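EDTA monooxygenase (EDTA-degrading bacterium BNC1, PDB 5DQP) probably acts as a flavin-dependent monooxygenase in EDTA degradation, using reduced FMN from a partner reductase and molecular oxygen. Local coordinates at residues G121-T126 with V211-S216. Residues are numbered along the deposited sequence; the frame is centred on the assembly and turned at random.
Sequences GWNAVT and VQAGGS. With SO4 (sulfate ion), chain D.
Asn-123 and Val-211 lie side by side as the bridge pair of two parallel strands, their side chains on the same face of the sheet. Val-211 N donates to Trp-122 O (2.7 Å), and Val-211 O accepts from Ala-124 N (2.9 Å). These two bonds bracket Asn-123. The side chain of Asn-123 adds a weak third link. Its CG is anti to the backbone N (chi1 173°), which carries the amide forward along the strand and a little across toward strand 210-213. The CG-ND2 bond continues across, and Asn-123 ND2 reaches the same Val-211 O at 3.3 Å. That carbonyl therefore takes two N-H groups, one from backbone and one from side chain, besides a CA-H contact from Asn-123. Val-211 CG1 sits above the plane of the Asn-123 amide, displaced to the side away from OD1, 3.9 Å from Asn-123 ND2. The other end of the amide is held by Thr-94, whose OG1 bonds Asn-123 OD1. Thr-94 is a predicted FMN-binding residue, so the buried amide is fixed beside the probable flavin pocket.

On the other face, Ala-124 CB lies against the indole of Trp-122, 3.4 Å above the ring plane and offset toward its rim. Trp-122 NE1 bonds Ala-95 O. Past the strand, Ser-216, another predicted FMN ligand, holds a sulfate. Its N and OG both donate to sulfate O3, and Tyr-147 OH binds the same ion. Ser-216 also caps the following helix through Gly-219 N. Such an anion at a helix N-terminus is consistent with an FMN phosphate site.

The strands are neighbours in the parallel barrel of this luciferase-like, TIM-barrel family. Strand 90-96 flanks 120-125, and strand 229-233 flanks 210-213. Helix 143-161 packs on Trp-122 through Leu-154 and Trp-161, while helix 217-226 follows directly from Ser-216.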
loop_
_atom_site.group_PDB
_atom_site.type_symbol
_atom_site.label_atom_id
_atom_site.label_comp_id
_atom_site.label_asym_id
_atom_site.label_seq_id
_atom_site.Cartn_x
_atom_site.Cartn_y
_atom_site.Cartn_z
ATOM N N GLY A 121 -10.804 -4.899 3.052
ATOM C CA GLY A 121 -11.360 -5.473 1.844
ATOM C C GLY A 121 -10.837 -4.794 0.569
ATOM O O GLY A 121 -10.096 -3.808 0.597
ATOM N N TRP A 122 -11.255 -5.342 -0.571
ATOM C CA TRP A 122 -10.764 -4.899 -1.869
ATOM C C TRP A 122 -11.941 -4.654 -2.804
ATOM O O TRP A 122 -12.698 -5.579 -3.105
ATOM C CB TRP A 122 -9.800 -5.928 -2.457
ATOM C CG TRP A 122 -9.409 -5.721 -3.898
ATOM C CD1 TRP A 122 -9.119 -4.542 -4.516
ATOM C CD2 TRP A 122 -9.285 -6.743 -4.904
ATOM N NE1 TRP A 122 -8.812 -4.760 -5.843
ATOM C CE2 TRP A 122 -8.910 -6.103 -6.105
ATOM C CE3 TRP A 122 -9.455 -8.129 -4.900
ATOM C CZ2 TRP A 122 -8.703 -6.806 -7.289
ATOM C CZ3 TRP A 122 -9.248 -8.829 -6.071
ATOM C CH2 TRP A 122 -8.879 -8.170 -7.254
ATOM N N ASN A 123 -12.091 -3.407 -3.254
ATOM C CA ASN A 123 -13.051 -3.037 -4.296
ATOM C C ASN A 123 -12.379 -3.297 -5.640
ATOM O O ASN A 123 -11.516 -2.537 -6.069
ATOM C CB ASN A 123 -13.460 -1.565 -4.134
ATOM C CG ASN A 123 -14.319 -1.062 -5.294
ATOM O OD1 ASN A 123 -14.267 0.107 -5.666
ATOM N ND2 ASN A 123 -15.114 -1.946 -5.855
ATOM N N ALA A 124 -12.741 -4.388 -6.307
ATOM C CA ALA A 124 -12.046 -4.796 -7.523
ATOM C C ALA A 124 -12.730 -4.132 -8.711
ATOM O O ALA A 124 -13.893 -4.413 -8.987
ATOM C CB ALA A 124 -12.053 -6.317 -7.652
ATOM N N VAL A 125 -12.034 -3.227 -9.394
ATOM C CA VAL A 125 -12.646 -2.470 -10.480
ATOM C C VAL A 125 -11.932 -2.806 -11.789
ATOM O O VAL A 125 -10.865 -3.411 -11.803
ATOM C CB VAL A 125 -12.631 -0.945 -10.222
ATOM C CG1 VAL A 125 -13.402 -0.599 -8.931
ATOM C CG2 VAL A 125 -11.206 -0.402 -10.161
ATOM N N THR A 126 -12.558 -2.435 -12.899
ATOM C CA THR A 126 -11.872 -2.417 -14.181
ATOM C C THR A 126 -11.628 -0.973 -14.583
ATOM O O THR A 126 -12.260 -0.050 -14.067
ATOM C CB THR A 126 -12.669 -3.133 -15.280
ATOM O OG1 THR A 126 -13.765 -2.305 -15.684
ATOM C CG2 THR A 126 -13.185 -4.478 -14.792
ATOM N N VAL A 211 -15.217 -6.380 -2.909
ATOM C CA VAL A 211 -16.273 -5.412 -3.143
ATOM C C VAL A 211 -16.351 -5.157 -4.636
ATOM O O VAL A 211 -15.339 -5.217 -5.343
ATOM C CB VAL A 211 -16.011 -4.112 -2.339
ATOM C CG1 VAL A 211 -17.049 -2.980 -2.689
ATOM C CG2 VAL A 211 -16.018 -4.422 -0.838
ATOM N N GLN A 212 -17.569 -4.897 -5.124
ATOM C CA GLN A 212 -17.821 -4.667 -6.542
ATOM C C GLN A 212 -18.796 -3.508 -6.720
ATOM O O GLN A 212 -19.648 -3.248 -5.865
ATOM C CB GLN A 212 -18.352 -5.942 -7.226
ATOM C CG GLN A 212 -18.414 -5.874 -8.778
ATOM C CD GLN A 212 -19.687 -5.205 -9.313
ATOM O OE1 GLN A 212 -20.726 -5.193 -8.639
ATOM N NE2 GLN A 212 -19.603 -4.634 -10.523
ATOM N N ALA A 213 -18.578 -2.742 -7.766
ATOM C CA ALA A 213 -19.390 -1.593 -8.139
ATOM C C ALA A 213 -19.517 -1.519 -9.661
ATOM O O ALA A 213 -18.568 -1.230 -10.346
ATOM C CB ALA A 213 -18.748 -0.327 -7.620
ATOM N N GLY A 214 -20.693 -1.749 -10.181
ATOM C CA GLY A 214 -20.941 -1.660 -11.612
ATOM C C GLY A 214 -22.263 -2.199 -12.088
ATOM O O GLY A 214 -22.483 -3.377 -12.004
ATOM N N GLY A 215 -23.123 -1.347 -12.616
ATOM C CA GLY A 215 -24.476 -1.737 -12.963
ATOM C C GLY A 215 -24.648 -2.468 -14.279
ATOM O O GLY A 215 -25.750 -2.958 -14.550
ATOM N N SER A 216 -23.603 -2.558 -15.104
ATOM C CA SER A 216 -23.720 -3.277 -16.360
ATOM C C SER A 216 -23.973 -4.757 -16.101
ATOM O O SER A 216 -23.732 -5.281 -15.012
ATOM C CB SER A 216 -22.453 -3.116 -17.202
ATOM O OG SER A 216 -21.403 -3.930 -16.714
HETATM S S SO4 D . -19.698 -1.151 -15.507
HETATM O O1 SO4 D . -20.083 -0.780 -16.870
HETATM O O2 SO4 D . -19.959 -0.018 -14.619
HETATM O O3 SO4 D . -20.453 -2.315 -15.040
HETATM O O4 SO4 D . -18.271 -1.473 -15.501
#